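Local coordinates for flavodoxin (Aquifex aeolicus, PDB 2ARK), which probably carries electrons at low potential to redox enzymes, using a bound FMN as its cofactor, at residues L56-P61 with T113-F118; I90-S95 with R159-W164; D127-G130 with T134-Y137. One frame throughout, in Å; residues are numbered along the deposited sequence.

Overall arrangement
All three contacts belong to one flavodoxin-like alpha/beta fold built on a parallel sheet. Interactions 1 and 2 meet in the middle of that sheet, with centres about 11 Å apart. Their strands, 55-61 and 90-97, are neighbours, and Leu56 N lies 2.7 Å from Ile90 O. One contact packs helix 104-117 against the sheet, the other helix 148-168. Interaction 3 lies farther out, at the end of strand 121-128. Its centre is about 13 Å from that of interaction 2 and about 18 Å from that of interaction 1. A salt bridge joins interactions 2 and 3, with Arg160 NH2 2.7 Å from Asp127 OD2. In flavodoxins FMN sits at the C-terminal ends of the parallel strands, toward which 56-61 and 90-95 run.

Interaction 1: residues L56-P61 with T113-F118; sequences LAVGSP and TMLMNF
Strand 56-61 and the end of helix 104-117 come closest at Val58 and Leu115, whose CA atoms are 8.9 Å apart. This is helix-on-sheet packing of the flavodoxin-like alpha/beta fold. No hydrogen bond joins the two segments. The contact is made by apolar side chains alone. Val58 and Leu115 meet end to end, and Val58 CG2 lies 3.7 Å from Leu115 CD2. The two branches of Val58 serve different partners. CG1 is anti to the backbone N (chi1 175°) and turns to the selenomethionine at Met114, where it comes within 4.2 Å of the terminal methyl CE. CG2, set beside the backbone N, is the branch that meets Leu115. Val58 thus touches two successive residues of the helix. All three side chains are buried, but the shared surface is small, 131 Å² in all. Phe75 of helix 69-78 touches all three side chains. Met71 of the same helix also packs on Val58. Leu115 extends the contact across the sheet to Ala91 of strand 90-97 and Val122 of strand 121-128. Within the sheet, strand 55-61 runs between strands 5-11 and 90-97, with backbone bonds to both.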
loop_
_atom_site.group_PDB
_atom_site.type_symbol
_atom_site.label_atom_id
_atom_site.label_comp_id
_atom_site.label_asym_id
_atom_site.label_seq_id
_atom_site.Cartn_x
_atom_site.Cartn_y
_atom_site.Cartn_z
ATOM N N LEU A 56 5.496 -20.454 0.856
ATOM C CA LEU A 56 4.713 -20.120 2.055
ATOM C C LEU A 56 3.394 -19.445 1.703
ATOM O O LEU A 56 3.372 -18.536 0.871
ATOM C CB LEU A 56 5.468 -19.132 2.955
ATOM C CG LEU A 56 6.752 -19.580 3.628
ATOM C CD1 LEU A 56 7.933 -19.445 2.620
ATOM C CD2 LEU A 56 6.959 -18.730 4.861
ATOM N N ALA A 57 2.306 -19.869 2.350
ATOM C CA ALA A 57 1.080 -19.074 2.377
ATOM C C ALA A 57 0.911 -18.571 3.800
ATOM O O ALA A 57 0.988 -19.332 4.745
ATOM C CB ALA A 57 -0.129 -19.899 1.918
ATOM N N VAL A 58 0.746 -17.271 3.959
ATOM C CA VAL A 58 0.684 -16.695 5.289
ATOM C C VAL A 58 -0.684 -16.048 5.429
ATOM O O VAL A 58 -1.029 -15.194 4.641
ATOM C CB VAL A 58 1.825 -15.639 5.490
ATOM C CG1 VAL A 58 1.688 -14.933 6.856
ATOM C CG2 VAL A 58 3.229 -16.261 5.278
ATOM N N GLY A 59 -1.477 -16.480 6.402
ATOM C CA GLY A 59 -2.831 -15.958 6.559
ATOM C C GLY A 59 -3.037 -15.276 7.876
ATOM O O GLY A 59 -2.452 -15.658 8.893
ATOM N N SER A 60 -3.856 -14.239 7.869
ATOM C CA SER A 60 -4.148 -13.544 9.090
ATOM C C SER A 60 -5.561 -13.028 9.018
ATOM O O SER A 60 -6.029 -12.690 7.923
ATOM C CB SER A 60 -3.217 -12.348 9.220
ATOM O OG SER A 60 -3.512 -11.544 10.372
ATOM N N PRO A 61 -6.238 -12.899 10.176
ATOM C CA PRO A 61 -7.461 -12.095 10.158
ATOM C C PRO A 61 -7.098 -10.661 9.765
ATOM O O PRO A 61 -5.967 -10.214 10.012
ATOM C CB PRO A 61 -7.933 -12.148 11.624
ATOM C CG PRO A 61 -6.681 -12.507 12.439
ATOM C CD PRO A 61 -5.911 -13.419 11.517
ATOM N N THR A 113 4.080 -7.259 1.971
ATOM C CA THR A 113 5.172 -6.335 2.182
ATOM C C THR A 113 6.154 -6.836 3.210
ATOM O O THR A 113 7.352 -6.611 3.109
ATOM C CB THR A 113 4.712 -4.835 2.351
ATOM O OG1 THR A 113 5.233 -4.258 3.562
ATOM C CG2 THR A 113 3.254 -4.723 2.311
HETATM N N MSE A 114 5.635 -7.560 4.173
HETATM C CA MSE A 114 6.429 -8.199 5.182
HETATM C C MSE A 114 7.261 -9.328 4.546
HETATM O O MSE A 114 8.459 -9.446 4.796
HETATM C CB MSE A 114 5.461 -8.730 6.226
HETATM C CG MSE A 114 6.058 -9.110 7.513
HETATM SE SE MSE A 114 4.680 -9.834 8.738
HETATM C CE MSE A 114 3.847 -11.390 7.627
ATOM N N LEU A 115 6.620 -10.126 3.707
ATOM C CA LEU A 115 7.274 -11.198 3.001
ATOM C C LEU A 115 8.333 -10.678 2.050
ATOM O O LEU A 115 9.418 -11.270 1.953
ATOM C CB LEU A 115 6.259 -12.070 2.242
ATOM C CG LEU A 115 5.263 -12.810 3.135
ATOM C CD1 LEU A 115 4.024 -13.209 2.328
ATOM C CD2 LEU A 115 5.853 -14.012 3.838
HETATM N N MSE A 116 8.043 -9.578 1.352
HETATM C CA MSE A 116 9.018 -9.014 0.432
HETATM C C MSE A 116 10.246 -8.546 1.141
HETATM O O MSE A 116 11.356 -8.591 0.594
HETATM C CB MSE A 116 8.437 -7.884 -0.385
HETATM C CG MSE A 116 7.629 -8.419 -1.518
HETATM SE SE MSE A 116 7.014 -7.002 -2.733
HETATM C CE MSE A 116 5.640 -6.080 -1.480
ATOM N N ASN A 117 10.052 -8.115 2.376
ATOM C CA ASN A 117 11.151 -7.578 3.139
ATOM C C ASN A 117 12.214 -8.643 3.376
ATOM O O ASN A 117 13.390 -8.327 3.476
ATOM C CB ASN A 117 10.631 -7.014 4.456
ATOM C CG ASN A 117 11.566 -6.026 5.066
ATOM O OD1 ASN A 117 12.487 -6.401 5.791
ATOM N ND2 ASN A 117 11.320 -4.737 4.811
ATOM N N PHE A 118 11.797 -9.907 3.422
ATOM C CA PHE A 118 12.726 -11.017 3.593
ATOM C C PHE A 118 13.334 -11.491 2.273
ATOM O O PHE A 118 13.997 -12.527 2.241
ATOM C CB PHE A 118 12.033 -12.195 4.285
ATOM C CG PHE A 118 11.980 -12.083 5.786
ATOM C CD1 PHE A 118 10.943 -11.390 6.415
ATOM C CD2 PHE A 118 12.961 -12.688 6.570
ATOM C CE1 PHE A 118 10.874 -11.296 7.807
ATOM C CE2 PHE A 118 12.924 -12.602 7.968
ATOM C CZ PHE A 118 11.856 -11.904 8.587
#

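Interaction 2: residues I90-S95 with R159-W164; sequences IACAFS and RRLAEW
This is a buried helix-on-sheet contact in the core of the flavodoxin-like fold. Strand 90-95 and helix segment 159-164 run nearly antiparallel, at 170°, and their axes approach to 9.1 Å. Ile90 and Cys92 point from the strand toward the helix. Leu161 and Trp164 meet them, and no hydrogen bond crosses between the segments. Ile90 and Leu161 lie alongside, pointing opposite ways, with Ile90 CG2 4.2 Å from Leu161 CD2. The same Ile90 methyl also faces CB of Trp164, while CD1 of Ile90 lies beside the Trp164 carbonyl oxygen. The Trp164 ring turns off from the strand. Arg160 CD lies over one face of this ring, 3.4 Å above its plane and offset toward the rim. Phe123 of strand 121-128 meets the ring edge-to-face. On the side of the helix turned from the strand, Glu163 joins Arg159 and Arg160 in a salt-bridge network. Arg160 NE gives Glu163 OE1 a nearly straight bond of 2.7 Å, in the guanidinium plane. NH2 of the same group reaches Asp127. The bond from Arg159 is weak. Cys92 SG sits between its backbone N and carbonyl carbon (chi1 56°), which brings it 3.9 Å from Leu161 CG.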
loop_
_atom_site.group_PDB
_atom_site.type_symbol
_atom_site.label_atom_id
_atom_site.label_comp_id
_atom_site.label_asym_id
_atom_site.label_seq_id
_atom_site.Cartn_x
_atom_site.Cartn_y
_atom_site.Cartn_z
ATOM N N ILE A 90 9.287 -18.521 -2.096
ATOM C CA ILE A 90 8.098 -18.079 -2.804
ATOM C C ILE A 90 6.965 -18.028 -1.790
ATOM O O ILE A 90 6.798 -18.973 -1.010
ATOM C CB ILE A 90 7.764 -19.037 -3.978
ATOM C CG1 ILE A 90 8.907 -19.010 -5.004
ATOM C CG2 ILE A 90 6.446 -18.661 -4.637
ATOM C CD1 ILE A 90 8.878 -20.100 -6.027
ATOM N N ALA A 91 6.219 -16.915 -1.771
ATOM C CA ALA A 91 5.170 -16.689 -0.767
ATOM C C ALA A 91 3.964 -15.947 -1.322
ATOM O O ALA A 91 4.067 -15.245 -2.322
ATOM C CB ALA A 91 5.724 -15.943 0.440
ATOM N N CYS A 92 2.818 -16.150 -0.667
ATOM C CA CYS A 92 1.554 -15.426 -0.904
ATOM C C CYS A 92 0.836 -15.246 0.446
ATOM O O CYS A 92 1.372 -15.657 1.479
ATOM C CB CYS A 92 0.685 -16.207 -1.874
ATOM S SG CYS A 92 0.347 -17.916 -1.320
ATOM N N ALA A 93 -0.370 -14.664 0.413
ATOM C CA ALA A 93 -1.068 -14.136 1.587
ATOM C C ALA A 93 -2.521 -14.539 1.525
ATOM O O ALA A 93 -3.045 -14.768 0.433
ATOM C CB ALA A 93 -0.952 -12.558 1.627
ATOM N N PHE A 94 -3.193 -14.615 2.669
ATOM C CA PHE A 94 -4.675 -14.723 2.669
ATOM C C PHE A 94 -5.282 -14.126 3.932
ATOM O O PHE A 94 -4.579 -13.978 4.951
ATOM C CB PHE A 94 -5.159 -16.145 2.411
ATOM C CG PHE A 94 -4.643 -17.178 3.407
ATOM C CD1 PHE A 94 -3.375 -17.770 3.237
ATOM C CD2 PHE A 94 -5.465 -17.622 4.468
ATOM C CE1 PHE A 94 -2.914 -18.740 4.135
ATOM C CE2 PHE A 94 -5.013 -18.609 5.371
ATOM C CZ PHE A 94 -3.731 -19.157 5.216
ATOM N N SER A 95 -6.553 -13.749 3.888
ATOM C CA SER A 95 -7.108 -12.989 5.002
ATOM C C SER A 95 -8.629 -12.986 4.989
ATOM O O SER A 95 -9.272 -12.981 3.911
ATOM C CB SER A 95 -6.602 -11.532 4.957
ATOM O OG SER A 95 -6.988 -10.788 6.115
ATOM N N ARG A 159 -2.893 -24.217 -4.583
ATOM C CA ARG A 159 -2.665 -24.807 -5.913
ATOM C C ARG A 159 -1.596 -24.043 -6.698
ATOM O O ARG A 159 -0.647 -24.642 -7.198
ATOM C CB ARG A 159 -3.961 -24.734 -6.729
ATOM C CG ARG A 159 -4.277 -25.869 -7.664
ATOM C CD ARG A 159 -3.124 -26.477 -8.447
ATOM N NE ARG A 159 -3.175 -27.917 -8.271
ATOM C CZ ARG A 159 -3.465 -28.840 -9.183
ATOM N NH1 ARG A 159 -3.672 -28.559 -10.456
ATOM N NH2 ARG A 159 -3.501 -30.086 -8.791
ATOM N N ARG A 160 -1.793 -22.732 -6.837
ATOM C CA ARG A 160 -0.856 -21.898 -7.567
ATOM C C ARG A 160 0.490 -21.813 -6.847
ATOM O O ARG A 160 1.540 -21.815 -7.485
ATOM C CB ARG A 160 -1.457 -20.518 -7.865
ATOM C CG ARG A 160 -0.692 -19.679 -8.919
ATOM C CD ARG A 160 -0.525 -20.320 -10.313
ATOM N NE ARG A 160 -1.685 -21.109 -10.750
ATOM C CZ ARG A 160 -2.853 -20.601 -11.173
ATOM N NH1 ARG A 160 -3.048 -19.285 -11.238
ATOM N NH2 ARG A 160 -3.831 -21.425 -11.533
ATOM N N LEU A 161 0.460 -21.757 -5.515
ATOM C CA LEU A 161 1.684 -21.814 -4.716
ATOM C C LEU A 161 2.473 -23.072 -5.036
ATOM O O LEU A 161 3.676 -22.998 -5.301
ATOM C CB LEU A 161 1.350 -21.800 -3.235
ATOM C CG LEU A 161 2.311 -21.197 -2.206
ATOM C CD1 LEU A 161 2.094 -21.889 -0.888
ATOM C CD2 LEU A 161 3.807 -21.158 -2.598
ATOM N N ALA A 162 1.790 -24.214 -5.045
ATOM C CA ALA A 162 2.436 -25.508 -5.262
ATOM C C ALA A 162 2.963 -25.601 -6.688
ATOM O O ALA A 162 4.041 -26.153 -6.930
ATOM C CB ALA A 162 1.468 -26.632 -4.978
ATOM N N GLU A 163 2.194 -25.053 -7.619
ATOM C CA GLU A 163 2.573 -24.956 -9.022
ATOM C C GLU A 163 3.792 -24.062 -9.252
ATOM O O GLU A 163 4.656 -24.417 -10.024
ATOM C CB GLU A 163 1.383 -24.478 -9.833
ATOM C CG GLU A 163 0.303 -25.556 -10.004
ATOM C CD GLU A 163 -1.019 -25.010 -10.596
ATOM O OE1 GLU A 163 -1.249 -23.772 -10.507
ATOM O OE2 GLU A 163 -1.826 -25.824 -11.124
ATOM N N TRP A 164 3.882 -22.915 -8.571
ATOM C CA TRP A 164 5.067 -22.055 -8.724
ATOM C C TRP A 164 6.303 -22.732 -8.110
ATOM O O TRP A 164 7.407 -22.661 -8.663
ATOM C CB TRP A 164 4.872 -20.670 -8.088
ATOM C CG TRP A 164 3.892 -19.727 -8.762
ATOM C CD1 TRP A 164 3.176 -18.774 -8.144
ATOM C CD2 TRP A 164 3.544 -19.643 -10.162
ATOM N NE1 TRP A 164 2.393 -18.089 -9.043
ATOM C CE2 TRP A 164 2.600 -18.591 -10.291
ATOM C CE3 TRP A 164 3.927 -20.353 -11.313
ATOM C CZ2 TRP A 164 2.020 -18.229 -11.512
ATOM C CZ3 TRP A 164 3.358 -19.992 -12.545
ATOM C CH2 TRP A 164 2.410 -18.928 -12.625
#

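Interaction 3: residues D127-G130 with T134-Y137; sequences DYVG and TLHY
One hydrogen bond crosses between 127-130 and 134-137, from Thr134 OG1 to Asp127 O at 2.6 Å. The hydroxyl stands above the carbonyl plane, 45° out of it. A chi1 of -165° puts it there, with OG1 anti to the Thr134 backbone N. The same hydroxyl also leans weakly toward Thr126 O, which can at most share its one hydrogen. Beside this bond, Thr134 CB makes a CH-pi contact over the centre of the Tyr128 ring, 3.9 Å from its centroid. The rings of Tyr128 and His136 cross at 72°, with their CE1 atoms 4.0 Å apart. His136 ND1 is hydrogen-bonded to Val125 O. The apolar part is slight: Val129 CG2 lies 4.2 Å from Leu135 CD2, and both side chains pack on helix 148-168. Val129 and Gly130 form a classic beta bulge against strand 133-135. At a subunit interface, Thr134 and His136 make backbone bonds to one neighbouring subunit, and Tyr128 packs on Trp83 of another. The Asp127 carboxylate forms salt bridges with Arg160, Arg156 and Arg185, which would probably favour its ionised form. Its backbone oxygen holds the Thr134 hydroxyl, while the carboxylate ties the end of strand 121-128 to helix 148-168 and the C-terminal tail.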
loop_
_atom_site.group_PDB
_atom_site.type_symbol
_atom_site.label_atom_id
_atom_site.label_comp_id
_atom_site.label_asym_id
_atom_site.label_seq_id
_atom_site.Cartn_x
_atom_site.Cartn_y
_atom_site.Cartn_z
ATOM N N ASP A 127 -6.618 -16.073 -11.661
ATOM C CA ASP A 127 -7.795 -16.944 -11.813
ATOM C C ASP A 127 -9.083 -16.354 -11.262
ATOM O O ASP A 127 -9.118 -15.835 -10.153
ATOM C CB ASP A 127 -7.568 -18.304 -11.137
ATOM C CG ASP A 127 -6.385 -19.024 -11.696
ATOM O OD1 ASP A 127 -5.540 -18.352 -12.358
ATOM O OD2 ASP A 127 -6.314 -20.253 -11.491
ATOM N N TYR A 128 -10.133 -16.435 -12.076
ATOM C CA TYR A 128 -11.480 -16.250 -11.582
ATOM C C TYR A 128 -12.090 -17.599 -11.268
ATOM O O TYR A 128 -12.191 -18.508 -12.099
ATOM C CB TYR A 128 -12.345 -15.516 -12.560
ATOM C CG TYR A 128 -12.274 -14.030 -12.447
ATOM C CD1 TYR A 128 -11.086 -13.337 -12.747
ATOM C CD2 TYR A 128 -13.411 -13.294 -12.095
ATOM C CE1 TYR A 128 -11.026 -11.933 -12.679
ATOM C CE2 TYR A 128 -13.375 -11.900 -12.041
ATOM C CZ TYR A 128 -12.177 -11.231 -12.331
ATOM O OH TYR A 128 -12.153 -9.869 -12.284
ATOM N N VAL A 129 -12.518 -17.686 -10.038
ATOM C CA VAL A 129 -12.853 -18.903 -9.413
ATOM C C VAL A 129 -14.381 -18.837 -9.299
ATOM O O VAL A 129 -15.067 -19.822 -9.058
ATOM C CB VAL A 129 -12.035 -18.891 -8.116
ATOM C CG1 VAL A 129 -12.873 -18.768 -6.859
ATOM C CG2 VAL A 129 -10.932 -19.947 -8.135
ATOM N N GLY A 130 -14.896 -17.642 -9.543
ATOM C CA GLY A 130 -16.324 -17.379 -9.673
ATOM C C GLY A 130 -16.476 -16.211 -10.633
ATOM O O GLY A 130 -15.524 -15.477 -10.890
ATOM N N THR A 134 -12.380 -13.415 -7.384
ATOM C CA THR A 134 -10.966 -13.637 -7.662
ATOM C C THR A 134 -10.054 -13.487 -6.433
ATOM O O THR A 134 -10.523 -13.460 -5.289
ATOM C CB THR A 134 -10.495 -12.823 -8.889
ATOM O OG1 THR A 134 -9.237 -13.318 -9.336
ATOM C CG2 THR A 134 -10.416 -11.317 -8.619
ATOM N N LEU A 135 -8.741 -13.422 -6.658
ATOM C CA LEU A 135 -7.787 -13.482 -5.562
ATOM C C LEU A 135 -6.448 -12.866 -5.972
ATOM O O LEU A 135 -5.359 -13.418 -5.709
ATOM C CB LEU A 135 -7.651 -14.934 -5.062
ATOM C CG LEU A 135 -7.286 -16.121 -5.973
ATOM C CD1 LEU A 135 -6.409 -17.117 -5.187
ATOM C CD2 LEU A 135 -8.541 -16.806 -6.573
ATOM N N HIS A 136 -6.544 -11.671 -6.562
ATOM C CA HIS A 136 -5.402 -10.985 -7.165
ATOM C C HIS A 136 -4.210 -10.687 -6.257
ATOM O O HIS A 136 -3.061 -10.631 -6.734
ATOM C CB HIS A 136 -5.853 -9.688 -7.882
ATOM C CG HIS A 136 -6.681 -9.929 -9.095
ATOM N ND1 HIS A 136 -6.964 -11.190 -9.572
ATOM C CD2 HIS A 136 -7.271 -9.065 -9.954
ATOM C CE1 HIS A 136 -7.701 -11.096 -10.662
ATOM N NE2 HIS A 136 -7.895 -9.817 -10.918
ATOM N N TYR A 137 -4.485 -10.435 -4.981
ATOM C CA TYR A 137 -3.427 -10.122 -3.982
ATOM C C TYR A 137 -3.343 -11.190 -2.899
ATOM O O TYR A 137 -2.483 -11.146 -2.011
ATOM C CB TYR A 137 -3.560 -8.674 -3.439
ATOM C CG TYR A 137 -3.490 -7.741 -4.620
ATOM C CD1 TYR A 137 -4.659 -7.233 -5.214
ATOM C CD2 TYR A 137 -2.270 -7.483 -5.233
ATOM C CE1 TYR A 137 -4.593 -6.426 -6.395
ATOM C CE2 TYR A 137 -2.183 -6.690 -6.429
ATOM C CZ TYR A 137 -3.345 -6.157 -6.987
ATOM O OH TYR A 137 -3.256 -5.374 -8.147
#